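Local coordinates for protein OLD nuclease (Thermus scotoductus, PDB 6P74) that degrades linear or supercoiled double-stranded DNA from 5' to 3', nicks circular DNA, and hydrolyses ATP in a DNA-stimulated manner, at residues R39-V44 with T272-E277; L483-N488 with A497-T502; N365-A370 with G417-L422; D182-E187 with F219-P224; F55-D60 with F64-A69. One frame throughout, in Å; residues are numbered along the deposited sequence.

Contact 1 (R39-V44 with T272-E277)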
# COMPACT_ATOMS: atom_id res chain seq x y z
N ARG A 39 -2.46 -7.04 7.79
CA ARG A 39 -3.01 -5.68 7.68
C ARG A 39 -4.38 -5.58 8.35
O ARG A 39 -4.71 -4.55 8.95
CB ARG A 39 -3.09 -5.26 6.21
CG ARG A 39 -1.75 -5.33 5.47
CD ARG A 39 -0.81 -4.16 5.76
NE ARG A 39 -0.56 -3.37 4.55
CZ ARG A 39 0.36 -3.67 3.62
NH1 ARG A 39 1.14 -4.73 3.76
NH2 ARG A 39 0.49 -2.90 2.55
N ALA A 40 -5.18 -6.65 8.29
CA ALA A 40 -6.48 -6.63 8.93
C ALA A 40 -6.35 -6.45 10.44
O ALA A 40 -7.13 -5.69 11.05
CB ALA A 40 -7.26 -7.91 8.60
N ILE A 41 -5.40 -7.15 11.06
CA ILE A 41 -5.17 -6.95 12.49
C ILE A 41 -4.78 -5.51 12.76
O ILE A 41 -5.30 -4.87 13.69
CB ILE A 41 -4.10 -7.93 13.01
CG1 ILE A 41 -4.61 -9.38 12.93
CG2 ILE A 41 -3.68 -7.57 14.44
CD1 ILE A 41 -3.49 -10.46 13.03
N ASP A 42 -3.90 -4.96 11.92
CA ASP A 42 -3.42 -3.61 12.16
C ASP A 42 -4.52 -2.56 12.03
O ASP A 42 -4.45 -1.51 12.68
CB ASP A 42 -2.29 -3.28 11.21
CG ASP A 42 -1.57 -2.03 11.60
OD1 ASP A 42 -0.95 -2.05 12.69
OD2 ASP A 42 -1.62 -1.03 10.85
N LEU A 43 -5.51 -2.80 11.16
CA LEU A 43 -6.63 -1.88 11.01
C LEU A 43 -7.37 -1.70 12.32
O LEU A 43 -7.78 -0.59 12.66
CB LEU A 43 -7.60 -2.42 9.95
CG LEU A 43 -7.47 -1.85 8.56
CD1 LEU A 43 -8.49 -2.47 7.63
CD2 LEU A 43 -7.67 -0.38 8.69
N VAL A 44 -7.58 -2.80 13.04
CA VAL A 44 -8.36 -2.75 14.27
C VAL A 44 -7.51 -2.29 15.45
O VAL A 44 -7.98 -1.55 16.32
CB VAL A 44 -8.97 -4.14 14.53
CG1 VAL A 44 -9.92 -4.08 15.72
CG2 VAL A 44 -9.67 -4.61 13.28
N THR A 272 1.62 -7.59 22.22
CA THR A 272 1.53 -8.24 20.92
C THR A 272 2.30 -7.46 19.87
O THR A 272 2.07 -6.25 19.69
CB THR A 272 0.08 -8.41 20.48
OG1 THR A 272 -0.60 -9.27 21.41
CG2 THR A 272 0.04 -9.03 19.06
N VAL A 273 3.16 -8.16 19.15
CA VAL A 273 4.00 -7.61 18.09
C VAL A 273 3.69 -8.37 16.81
O VAL A 273 3.64 -9.60 16.81
CB VAL A 273 5.50 -7.73 18.43
CG1 VAL A 273 6.33 -7.06 17.36
CG2 VAL A 273 5.79 -7.16 19.80
N ILE A 274 3.49 -7.64 15.74
CA ILE A 274 3.27 -8.21 14.43
C ILE A 274 4.46 -7.85 13.57
O ILE A 274 4.88 -6.68 13.55
CB ILE A 274 1.96 -7.69 13.82
CG1 ILE A 274 0.77 -8.24 14.63
CG2 ILE A 274 1.87 -8.05 12.35
CD1 ILE A 274 -0.57 -7.79 14.13
N ILE A 275 5.05 -8.83 12.90
CA ILE A 275 6.22 -8.57 12.07
C ILE A 275 5.98 -9.11 10.68
O ILE A 275 5.60 -10.27 10.49
CB ILE A 275 7.51 -9.16 12.67
CG1 ILE A 275 7.68 -8.64 14.09
CG2 ILE A 275 8.72 -8.71 11.85
CD1 ILE A 275 8.83 -9.23 14.83
N GLU A 276 6.14 -8.23 9.70
CA GLU A 276 6.15 -8.59 8.29
C GLU A 276 7.56 -9.05 7.95
O GLU A 276 8.48 -8.23 7.90
CB GLU A 276 5.74 -7.37 7.49
CG GLU A 276 5.16 -7.61 6.15
CD GLU A 276 4.85 -6.29 5.46
OE1 GLU A 276 3.72 -6.13 4.96
OE2 GLU A 276 5.75 -5.41 5.44
N GLU A 277 7.76 -10.38 7.77
CA GLU A 277 9.03 -10.97 7.34
C GLU A 277 10.24 -10.79 8.24
O GLU A 277 11.28 -10.30 7.80
CB GLU A 277 9.40 -10.49 5.95
CG GLU A 277 8.97 -11.44 4.90
CD GLU A 277 7.77 -10.94 4.16
OE1 GLU A 277 7.93 -9.93 3.44
OE2 GLU A 277 6.69 -11.57 4.29

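Contact 2 (L483-N488 with A497-T502)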
# COMPACT_ATOMS: atom_id res chain seq x y z
N LEU A 483 19.79 -51.27 -4.78
CA LEU A 483 20.92 -50.73 -5.52
C LEU A 483 22.12 -51.68 -5.56
O LEU A 483 23.04 -51.43 -6.34
CB LEU A 483 21.38 -49.39 -4.93
CG LEU A 483 20.41 -48.20 -5.10
CD1 LEU A 483 20.96 -46.98 -4.36
CD2 LEU A 483 20.09 -47.88 -6.57
N GLY A 484 22.13 -52.73 -4.74
CA GLY A 484 23.30 -53.58 -4.60
C GLY A 484 24.48 -52.91 -3.93
O GLY A 484 25.60 -53.42 -3.99
N ILE A 485 24.25 -51.81 -3.28
CA ILE A 485 25.31 -50.94 -2.78
C ILE A 485 25.70 -51.40 -1.38
O ILE A 485 24.85 -51.83 -0.59
CB ILE A 485 24.82 -49.47 -2.81
CG1 ILE A 485 25.98 -48.48 -2.84
CG2 ILE A 485 23.91 -49.19 -1.63
CD1 ILE A 485 25.52 -47.07 -3.17
N GLY A 486 27.00 -51.34 -1.08
CA GLY A 486 27.47 -51.76 0.22
C GLY A 486 26.97 -50.92 1.38
O GLY A 486 26.24 -49.94 1.19
N ARG A 487 27.35 -51.32 2.60
CA ARG A 487 27.02 -50.50 3.76
C ARG A 487 27.92 -49.28 3.82
O ARG A 487 27.45 -48.16 4.07
CB ARG A 487 27.13 -51.34 5.03
CG ARG A 487 26.56 -50.71 6.30
CD ARG A 487 25.04 -50.71 6.33
NE ARG A 487 24.45 -49.53 5.71
CZ ARG A 487 23.23 -49.06 5.98
NH1 ARG A 487 22.79 -47.97 5.36
NH2 ARG A 487 22.45 -49.66 6.87
N ASN A 488 29.23 -49.47 3.58
CA ASN A 488 30.16 -48.36 3.47
C ASN A 488 29.61 -47.23 2.60
O ASN A 488 29.49 -46.08 3.03
CB ASN A 488 31.49 -48.86 2.89
CG ASN A 488 32.26 -47.76 2.15
OD1 ASN A 488 32.00 -47.49 0.97
ND2 ASN A 488 33.21 -47.13 2.83
N ALA A 497 25.13 -42.33 -7.61
CA ALA A 497 24.85 -41.80 -8.94
C ALA A 497 25.27 -42.79 -10.02
O ALA A 497 24.53 -43.01 -10.99
CB ALA A 497 25.55 -40.46 -9.14
N GLU A 498 26.46 -43.39 -9.89
CA GLU A 498 26.88 -44.24 -10.98
C GLU A 498 26.06 -45.52 -11.04
O GLU A 498 25.78 -46.02 -12.13
CB GLU A 498 28.39 -44.52 -10.91
CG GLU A 498 28.96 -45.16 -9.67
CD GLU A 498 30.50 -45.17 -9.72
OE1 GLU A 498 31.09 -44.10 -10.00
OE2 GLU A 498 31.12 -46.25 -9.52
N ILE A 499 25.62 -46.05 -9.89
CA ILE A 499 24.68 -47.17 -9.95
C ILE A 499 23.40 -46.74 -10.67
O ILE A 499 22.98 -47.37 -11.64
CB ILE A 499 24.37 -47.70 -8.54
CG1 ILE A 499 25.58 -48.48 -8.01
CG2 ILE A 499 23.14 -48.58 -8.58
CD1 ILE A 499 25.50 -48.74 -6.50
N LEU A 500 22.79 -45.64 -10.21
CA LEU A 500 21.51 -45.22 -10.78
C LEU A 500 21.63 -44.86 -12.25
O LEU A 500 20.66 -44.97 -13.00
CB LEU A 500 20.95 -44.04 -10.00
CG LEU A 500 20.40 -44.46 -8.66
CD1 LEU A 500 20.05 -43.23 -7.82
CD2 LEU A 500 19.21 -45.36 -8.89
N LYS A 501 22.80 -44.39 -12.67
CA LYS A 501 22.97 -44.06 -14.08
C LYS A 501 22.88 -45.29 -14.99
O LYS A 501 22.65 -45.13 -16.19
CB LYS A 501 24.30 -43.32 -14.29
CG LYS A 501 24.29 -41.85 -13.83
CD LYS A 501 25.63 -41.16 -14.12
CE LYS A 501 25.67 -39.77 -13.50
NZ LYS A 501 27.00 -39.10 -13.68
N THR A 502 23.05 -46.51 -14.46
CA THR A 502 22.92 -47.70 -15.30
C THR A 502 21.49 -48.24 -15.35
O THR A 502 21.22 -49.18 -16.11
CB THR A 502 23.84 -48.84 -14.83
OG1 THR A 502 23.40 -49.30 -13.54
CG2 THR A 502 25.28 -48.37 -14.73

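Contact 3 (N365-A370 with G417-L422)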
# COMPACT_ATOMS: atom_id res chain seq x y z
N ASN A 365 12.13 -27.78 7.15
CA ASN A 365 11.04 -26.80 7.15
C ASN A 365 10.65 -26.37 5.73
O ASN A 365 9.55 -25.85 5.54
CB ASN A 365 11.41 -25.58 7.99
CG ASN A 365 11.73 -25.94 9.44
OD1 ASN A 365 11.18 -26.89 10.00
ND2 ASN A 365 12.61 -25.17 10.06
N GLU A 366 11.54 -26.56 4.75
CA GLU A 366 11.20 -26.30 3.35
C GLU A 366 9.88 -26.92 2.94
O GLU A 366 9.22 -26.44 2.01
CB GLU A 366 12.32 -26.84 2.45
CG GLU A 366 13.67 -26.16 2.64
CD GLU A 366 13.68 -24.74 2.14
OE1 GLU A 366 12.73 -24.34 1.41
OE2 GLU A 366 14.63 -24.01 2.49
N VAL A 367 9.48 -28.02 3.59
CA VAL A 367 8.19 -28.62 3.26
C VAL A 367 7.09 -27.58 3.31
O VAL A 367 6.10 -27.69 2.58
CB VAL A 367 7.88 -29.78 4.21
CG1 VAL A 367 6.88 -30.70 3.59
CG2 VAL A 367 9.11 -30.58 4.48
N LEU A 368 7.22 -26.57 4.17
CA LEU A 368 6.15 -25.61 4.35
C LEU A 368 6.05 -24.63 3.20
O LEU A 368 5.05 -23.91 3.11
CB LEU A 368 6.33 -24.85 5.67
CG LEU A 368 6.46 -25.74 6.90
CD1 LEU A 368 6.97 -24.90 8.06
CD2 LEU A 368 5.13 -26.38 7.23
N PHE A 369 7.04 -24.58 2.31
CA PHE A 369 7.04 -23.58 1.25
C PHE A 369 6.86 -24.17 -0.13
O PHE A 369 6.94 -23.45 -1.12
CB PHE A 369 8.34 -22.77 1.33
CG PHE A 369 8.51 -22.13 2.66
CD1 PHE A 369 7.73 -21.04 3.02
CD2 PHE A 369 9.38 -22.65 3.59
CE1 PHE A 369 7.86 -20.46 4.25
CE2 PHE A 369 9.50 -22.08 4.83
CZ PHE A 369 8.74 -20.99 5.16
N ALA A 370 6.58 -25.47 -0.22
CA ALA A 370 6.61 -26.18 -1.48
C ALA A 370 5.20 -26.43 -1.99
O ALA A 370 4.23 -26.47 -1.22
CB ALA A 370 7.34 -27.52 -1.31
N GLY A 417 2.24 -35.88 9.43
CA GLY A 417 1.17 -35.31 10.24
C GLY A 417 1.01 -33.81 10.05
O GLY A 417 -0.10 -33.29 9.99
N VAL A 418 2.13 -33.10 9.89
CA VAL A 418 2.08 -31.67 9.59
C VAL A 418 1.53 -31.44 8.19
O VAL A 418 0.61 -30.64 7.99
CB VAL A 418 3.47 -31.05 9.78
CG1 VAL A 418 3.48 -29.63 9.27
CG2 VAL A 418 3.85 -31.08 11.25
N CYS A 419 2.07 -32.16 7.19
CA CYS A 419 1.55 -32.01 5.83
C CYS A 419 0.06 -32.33 5.76
O CYS A 419 -0.72 -31.63 5.10
CB CYS A 419 2.31 -32.91 4.85
SG CYS A 419 3.99 -32.42 4.56
N LYS A 420 -0.37 -33.42 6.41
CA LYS A 420 -1.79 -33.73 6.43
C LYS A 420 -2.58 -32.59 7.05
O LYS A 420 -3.55 -32.09 6.46
CB LYS A 420 -2.03 -35.05 7.16
CG LYS A 420 -2.60 -36.13 6.23
CD LYS A 420 -2.87 -37.46 6.91
CE LYS A 420 -3.30 -37.32 8.37
NZ LYS A 420 -3.46 -38.65 9.05
N ALA A 421 -2.15 -32.10 8.22
CA ALA A 421 -2.87 -31.01 8.88
C ALA A 421 -2.84 -29.72 8.07
O ALA A 421 -3.72 -28.86 8.22
CB ALA A 421 -2.29 -30.76 10.28
N LEU A 422 -1.84 -29.54 7.20
CA LEU A 422 -1.71 -28.29 6.47
C LEU A 422 -2.20 -28.38 5.04
O LEU A 422 -2.14 -27.38 4.33
CB LEU A 422 -0.26 -27.79 6.47
CG LEU A 422 0.23 -27.31 7.84
CD1 LEU A 422 1.63 -26.65 7.76
CD2 LEU A 422 -0.78 -26.40 8.51

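Contact 4 (D182-E187 with F219-P224)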
# COMPACT_ATOMS: atom_id res chain seq x y z
N ASP A 182 19.49 27.58 19.21
CA ASP A 182 19.87 28.96 18.90
C ASP A 182 21.06 29.02 17.95
O ASP A 182 21.17 29.99 17.18
CB ASP A 182 20.19 29.72 20.18
CG ASP A 182 18.95 30.03 21.00
OD1 ASP A 182 17.84 29.99 20.41
OD2 ASP A 182 19.09 30.30 22.21
N LEU A 183 21.96 28.04 17.99
CA LEU A 183 23.06 28.01 17.03
C LEU A 183 22.55 27.80 15.61
O LEU A 183 23.21 28.22 14.65
CB LEU A 183 24.06 26.90 17.39
CG LEU A 183 25.21 27.24 18.33
CD1 LEU A 183 24.70 27.94 19.57
CD2 LEU A 183 25.91 25.96 18.70
N LEU A 184 21.39 27.15 15.47
CA LEU A 184 20.81 26.92 14.15
C LEU A 184 20.00 28.11 13.66
O LEU A 184 19.92 28.35 12.45
CB LEU A 184 19.91 25.69 14.19
CG LEU A 184 20.62 24.40 14.60
CD1 LEU A 184 19.71 23.21 14.34
CD2 LEU A 184 21.95 24.28 13.86
N ARG A 185 19.39 28.86 14.58
CA ARG A 185 18.39 29.85 14.20
C ARG A 185 19.32 30.98 13.75
O ARG A 185 19.73 31.85 14.52
CB ARG A 185 17.42 30.07 15.35
CG ARG A 185 16.36 28.96 15.36
CD ARG A 185 15.15 29.31 16.19
NE ARG A 185 15.47 29.18 17.60
CZ ARG A 185 14.99 28.22 18.39
NH1 ARG A 185 14.14 27.33 17.89
NH2 ARG A 185 15.36 28.17 19.66
N THR A 186 19.62 30.94 12.45
CA THR A 186 20.12 32.08 11.68
C THR A 186 18.96 33.03 11.39
O THR A 186 17.79 32.65 11.52
CB THR A 186 20.64 31.47 10.37
OG1 THR A 186 19.57 30.79 9.71
CG2 THR A 186 21.79 30.51 10.60
N GLU A 187 19.27 34.26 11.00
CA GLU A 187 18.22 35.19 10.57
C GLU A 187 17.38 34.61 9.43
O GLU A 187 16.16 34.76 9.42
CB GLU A 187 18.84 36.52 10.16
CG GLU A 187 17.81 37.57 9.77
CD GLU A 187 18.45 38.92 9.40
OE1 GLU A 187 19.70 39.01 9.42
OE2 GLU A 187 17.68 39.88 9.10
N PHE A 219 10.72 25.18 14.12
CA PHE A 219 11.72 24.15 13.88
C PHE A 219 12.21 23.54 15.19
O PHE A 219 12.05 24.11 16.28
CB PHE A 219 12.91 24.74 13.11
CG PHE A 219 12.63 25.03 11.65
CD1 PHE A 219 12.08 24.06 10.83
CD2 PHE A 219 12.96 26.26 11.11
CE1 PHE A 219 11.84 24.33 9.47
CE2 PHE A 219 12.73 26.53 9.76
CZ PHE A 219 12.18 25.57 8.94
N GLY A 220 12.84 22.37 15.08
CA GLY A 220 13.41 21.69 16.22
C GLY A 220 13.63 20.23 15.90
O GLY A 220 13.24 19.74 14.83
N PHE A 221 14.26 19.52 16.85
CA PHE A 221 14.38 18.07 16.71
C PHE A 221 13.96 17.32 17.96
O PHE A 221 14.34 16.15 18.13
CB PHE A 221 15.79 17.63 16.30
CG PHE A 221 16.84 18.59 16.66
CD1 PHE A 221 17.29 18.67 17.97
CD2 PHE A 221 17.40 19.41 15.70
CE1 PHE A 221 18.27 19.57 18.32
CE2 PHE A 221 18.38 20.32 16.04
CZ PHE A 221 18.82 20.40 17.35
N ALA A 222 13.16 17.93 18.83
CA ALA A 222 12.64 17.16 19.95
C ALA A 222 11.61 18.00 20.68
O ALA A 222 11.66 19.23 20.64
CB ALA A 222 13.76 16.70 20.89
N ASP A 223 10.67 17.32 21.34
CA ASP A 223 9.86 17.99 22.35
C ASP A 223 10.72 18.05 23.61
O ASP A 223 10.98 17.01 24.23
CB ASP A 223 8.56 17.22 22.61
CG ASP A 223 7.58 17.99 23.50
OD1 ASP A 223 8.01 18.66 24.46
OD2 ASP A 223 6.36 17.92 23.22
N PRO A 224 11.20 19.23 24.01
CA PRO A 224 12.08 19.30 25.19
C PRO A 224 11.40 18.81 26.46
O PRO A 224 12.09 18.40 27.40
CB PRO A 224 12.46 20.78 25.28
CG PRO A 224 11.45 21.50 24.42
CD PRO A 224 11.03 20.53 23.35

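Contact 5 (F55-D60 with F64-A69)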
# COMPACT_ATOMS: atom_id res chain seq x y z
N PHE A 55 -10.02 3.05 5.41
CA PHE A 55 -10.29 2.17 4.29
C PHE A 55 -10.10 2.90 2.97
O PHE A 55 -10.26 4.12 2.88
CB PHE A 55 -11.72 1.61 4.36
CG PHE A 55 -11.93 0.64 5.49
CD1 PHE A 55 -12.27 1.08 6.76
CD2 PHE A 55 -11.82 -0.73 5.27
CE1 PHE A 55 -12.48 0.17 7.80
CE2 PHE A 55 -12.03 -1.64 6.29
CZ PHE A 55 -12.36 -1.19 7.56
N ARG A 56 -9.76 2.13 1.94
CA ARG A 56 -9.86 2.57 0.56
C ARG A 56 -11.16 2.01 -0.03
O ARG A 56 -11.39 0.79 0.02
CB ARG A 56 -8.63 2.13 -0.25
CG ARG A 56 -7.29 2.52 0.38
CD ARG A 56 -6.10 2.20 -0.53
NE ARG A 56 -5.47 3.42 -1.06
CZ ARG A 56 -4.35 3.45 -1.78
NH1 ARG A 56 -3.70 2.32 -2.06
NH2 ARG A 56 -3.87 4.61 -2.22
N ILE A 57 -12.01 2.89 -0.54
CA ILE A 57 -13.29 2.51 -1.13
C ILE A 57 -13.22 2.84 -2.62
O ILE A 57 -13.12 4.02 -2.98
CB ILE A 57 -14.47 3.24 -0.48
CG1 ILE A 57 -14.60 2.85 0.99
CG2 ILE A 57 -15.77 2.93 -1.21
CD1 ILE A 57 -13.60 3.54 1.88
N PRO A 58 -13.31 1.84 -3.52
CA PRO A 58 -13.67 0.45 -3.20
C PRO A 58 -12.52 -0.54 -3.06
O PRO A 58 -12.78 -1.72 -2.82
CB PRO A 58 -14.55 0.06 -4.39
CG PRO A 58 -14.08 0.98 -5.55
CD PRO A 58 -13.17 2.04 -4.97
N GLN A 59 -11.27 -0.07 -3.20
CA GLN A 59 -10.08 -0.92 -3.21
C GLN A 59 -10.09 -2.04 -2.16
O GLN A 59 -9.57 -3.13 -2.40
CB GLN A 59 -8.82 -0.06 -3.01
CG GLN A 59 -8.40 0.78 -4.23
CD GLN A 59 -8.80 2.26 -4.11
OE1 GLN A 59 -9.89 2.60 -3.66
NE2 GLN A 59 -7.89 3.15 -4.53
N ASP A 60 -10.66 -1.78 -0.98
CA ASP A 60 -10.54 -2.72 0.13
C ASP A 60 -11.66 -3.75 0.18
O ASP A 60 -11.56 -4.71 0.95
CB ASP A 60 -10.46 -1.96 1.45
CG ASP A 60 -9.08 -1.32 1.67
OD1 ASP A 60 -8.13 -1.68 0.93
OD2 ASP A 60 -8.96 -0.45 2.57
N PHE A 64 -13.84 -5.21 -5.39
CA PHE A 64 -14.27 -3.81 -5.34
C PHE A 64 -15.79 -3.72 -5.28
O PHE A 64 -16.41 -2.83 -5.88
CB PHE A 64 -13.72 -3.00 -6.53
CG PHE A 64 -12.21 -2.77 -6.51
CD1 PHE A 64 -11.37 -3.42 -5.61
CD2 PHE A 64 -11.63 -1.87 -7.42
CE1 PHE A 64 -9.99 -3.19 -5.62
CE2 PHE A 64 -10.26 -1.64 -7.44
CZ PHE A 64 -9.44 -2.30 -6.54
N ASP A 65 -16.41 -4.65 -4.55
CA ASP A 65 -17.87 -4.83 -4.57
C ASP A 65 -18.63 -3.67 -3.94
O ASP A 65 -19.33 -2.92 -4.64
CB ASP A 65 -18.23 -6.14 -3.87
CG ASP A 65 -19.55 -6.71 -4.35
OD1 ASP A 65 -20.55 -5.97 -4.36
OD2 ASP A 65 -19.58 -7.90 -4.74
N THR A 66 -18.53 -3.52 -2.62
CA THR A 66 -19.17 -2.52 -1.76
C THR A 66 -20.66 -2.80 -1.51
O THR A 66 -21.24 -2.14 -0.65
CB THR A 66 -19.02 -1.07 -2.26
OG1 THR A 66 -19.97 -0.78 -3.31
CG2 THR A 66 -17.60 -0.78 -2.72
N THR A 67 -21.28 -3.74 -2.21
CA THR A 67 -22.55 -4.28 -1.74
C THR A 67 -22.36 -5.31 -0.65
O THR A 67 -23.35 -5.81 -0.10
CB THR A 67 -23.34 -4.91 -2.89
OG1 THR A 67 -23.63 -3.92 -3.88
CG2 THR A 67 -24.63 -5.53 -2.36
N ARG A 68 -21.11 -5.65 -0.34
CA ARG A 68 -20.77 -6.53 0.76
C ARG A 68 -20.12 -5.72 1.86
O ARG A 68 -19.44 -4.72 1.61
CB ARG A 68 -19.82 -7.64 0.31
CG ARG A 68 -20.36 -8.50 -0.80
CD ARG A 68 -19.31 -9.49 -1.19
NE ARG A 68 -19.78 -10.43 -2.20
CZ ARG A 68 -19.08 -11.48 -2.59
NH1 ARG A 68 -17.90 -11.71 -2.05
NH2 ARG A 68 -19.57 -12.30 -3.52
N ALA A 69 -20.30 -6.16 3.10
CA ALA A 69 -19.74 -5.47 4.24
C ALA A 69 -18.41 -6.09 4.62
O ALA A 69 -18.31 -7.30 4.80
CB ALA A 69 -20.71 -5.52 5.43

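Contact 1 (R39-V44 with T272-E277)
The R39 guanidinium and the E276 carboxylate meet with their planes 66° apart, and E276 OE1 stands neither over a face of the guanidinium nor at its edge but obliquely to it. R39 NH1 and E276 OE1 are 3.2 Å apart, which makes a salt bridge. R39 comes from helix 34-45 and gets there by bending at chi2 and chi3. E276 comes from strand 272-276 with CG anti to its backbone N (chi1 -156°) and the rest of the chain extended. The other carboxylate oxygen, OE2, accepts a hydrogen bond from the backbone N of H140, so the two oxygens serve different partners.

Two residues further along the helix and two back along the strand, I41 and I274 face each other, I41 CB lying 3.7 Å from I274 CD1; the still shorter carbon contact between these residues is doubtful and carries no weight. I274 also touches F137 of the neighbouring strand.

The helix follows the P-loop, and the strand with the glutamate that follows it, ending IIEE, is consistent with a Walker B element of this ABC-type ATPase. R39 lies beside T35 of the inferred ATP site, and R56 of the second subunit comes close to both R39 and E276. The oblique approach suggests that the link from R39 to E276 rests mainly on charge attraction, while E276 takes its directional bond from the H140 amide.

Contact 2 (L483-N488 with A497-T502)
L483 and I499 pack at the centre of the tight part of this contact, where one methyl of the leucine serves two neighbours on the helix. L483 CD2 is 3.5 Å from L500 CD2, and the same L483 CD2 sits 3.7 Å from I499 CG2. L500 arrives with its end rather than its base, because its first bond does not point at the 483-488 segment. Both methyls of I499, CG2 and CD1, lie against L483 O at 3.6 Å, and CD1 also meets I485 CG1 at 3.7 Å. With I485 CG1 anti to the backbone N (chi1 -158°), that branch is carried to the I499 methyl. A384 and L512 close round L500, the latter touching L483 too.

Beyond I485 the segment swings away and becomes the solvent side. G486, R487 and N488 are exposed and make no contact with 497-502. R487, inferred to act in the active site, instead forms a salt bridge with E480. Further along the chain, T502 OG1 donates to I499 O over 2.7 Å while the T502 backbone N bonds to the same oxygen at 2.9 Å.

G484, with positive phi, completes a Schellman motif at the end of helix 479-483. E480, which binds samarium in the crystal, lies in that helix, and I485 comes close to its side chain. This C-terminal turn and the helix packed on it belong to the Toprim domain.

Contact 3 (N365-A370 with G417-L422)
V367 and L368 reach across from a short 3-10 turn to C419, V418 and L422 on helix 409-422. Within the turn, N365 is held at both ends of its amide: ND2 donates to P312 O and OD1 accepts from V317 N. The backbone bond from L368 N to N365 O, 2.8 Å long, closes the turn, and a second, from F369 N to E366 O, measures 2.9 Å.

V367 is the first residue to cross. Its CG1 branch, anti to the backbone N at chi1 -158°, lies 3.5 Å from C419 SG, while the valine also touches V404 of strand 401-405. L368 follows and bears the largest share of the buried surface. Its first bond does not aim at the helix, yet CD2 at the end of the side chain does reach it, 3.6 Å from L422 CD1. The same L368 CD2 is 4.2 Å from V418 CG1, a looser approach in which the two side chains cross at about a right angle. V418 and L422 are one helical turn apart, so the leucine methyl bridges adjacent turns. At F369 the chain turns off, and L368 CB rests over the rim of one face of its ring.

L323 of strand 323-328 touches both L368 and L422, which places the contact where the ATPase sheet borders the Toprim domain. The N365 bonds tie the 3-10 turn to the loop at P312 and V317. Every atom that meets across the segments is carbon or thiol sulfur, so the junction rests on buried apolar surface.

Contact 4 (D182-E187 with F219-P224)
Apolar contact joins L184 to F221: L184 CD1 lies 3.6 Å from F221 CE2, near the plane of the ring and therefore at its edge. The two side chains approach from opposite directions. F221 also meets the ring of Y177, the planes standing at about 85°, and touches M181 on the same helix, 170-184.

This is part of the dimerization domain, and the strand carries it into the dimer. F219 and G220 pair in an antiparallel ladder with a strand of the second subunit, so the sheet runs on across the interface. L184 packs on F173 of the second subunit, and F221 on L231 of that chain.

Charged interactions gather on R185. Its NH2 forms a salt bridge with D182 OD1, donating at 3.2 Å with an N-H...O angle of 161°; the oxygen lies in the guanidinium plane and is met on its syn side, 35° out of the carboxylate plane. The same NH2 pairs with E178, so two carboxylates hold one nitrogen. F219 O lies at the edge of the R185 guanidinium, near its plane, but at 4.2 Å from R185 NH1 it is too far for a hydrogen bond. T186 is the N-cap of helix 187-205, its OG1 accepting from V189 N.

Contact 5 (F55-D60 with F64-A69)
Q59 and P58 lay their shared peptide on one face of the F64 ring, with mainly the backbone doing the covering. Q59 N is 4.1 Å above the plane over the ring centre, and P58 C sits nearer the rim. Q59 CA makes a CH-pi contact, 3.8 Å from the F64 centroid and 29° off the ring normal. These are two turns of the long loop that joins helix 34-45 to strand 70-76 in the ATPase domain; the first carries a cis peptide before P58, the second an Asx turn in which D65 OD1 accepts from T67 N.

The two segments also meet at the backbone. F64 CA lies 3.6 Å from P58 O, and its C-H points at that oxygen at 163°. On the aliphatic side P58 CB is 3.8 Å from F64 CB and 3.6 Å from T66 CG2. With its CG2 anti to the carbonyl carbon, T66 turns the methyl toward the proline, and its OG1 bonds back to D65 O. Q59 CG adds a contact of 4.0 Å with F64 CZ. A sulfate ion, probably from the crystallisation liquor, lies close to Q59 NE2.

The contact lies on the surface of its own subunit but meets the second: Q59 and F64 pack on G31, part of the inferred ATP site of that subunit, and P58 on the preceding N30. The first turn is pinned from within, for R56 N donates to D60 OD2 over 2.8 Å, reaching the oxygen from above the carboxylate plane, 62° out of it.

How the contacts relate
Contacts 1 and 5 are the two that touch: L43 CD1 and F55 CE2 lie 3.9 Å apart, and the centres are 20 Å apart. They also meet through the dimer: R39 approaches R56 in the second subunit's copy of contact 5. Contact 1 lies beside the inferred ATP site of its own subunit, and contact 5 packs on that of the second subunit. Contact 3, centred 24 Å from contact 1 and 30 Å from contact 2, marks the passage to the Toprim domain, where contact 2 flanks the samarium, about 9 Å from the I485 side chain. Contact 4 forms part of the dimer interface; its centre is 77 Å from contact 2, on the opposite side of the chain's centre.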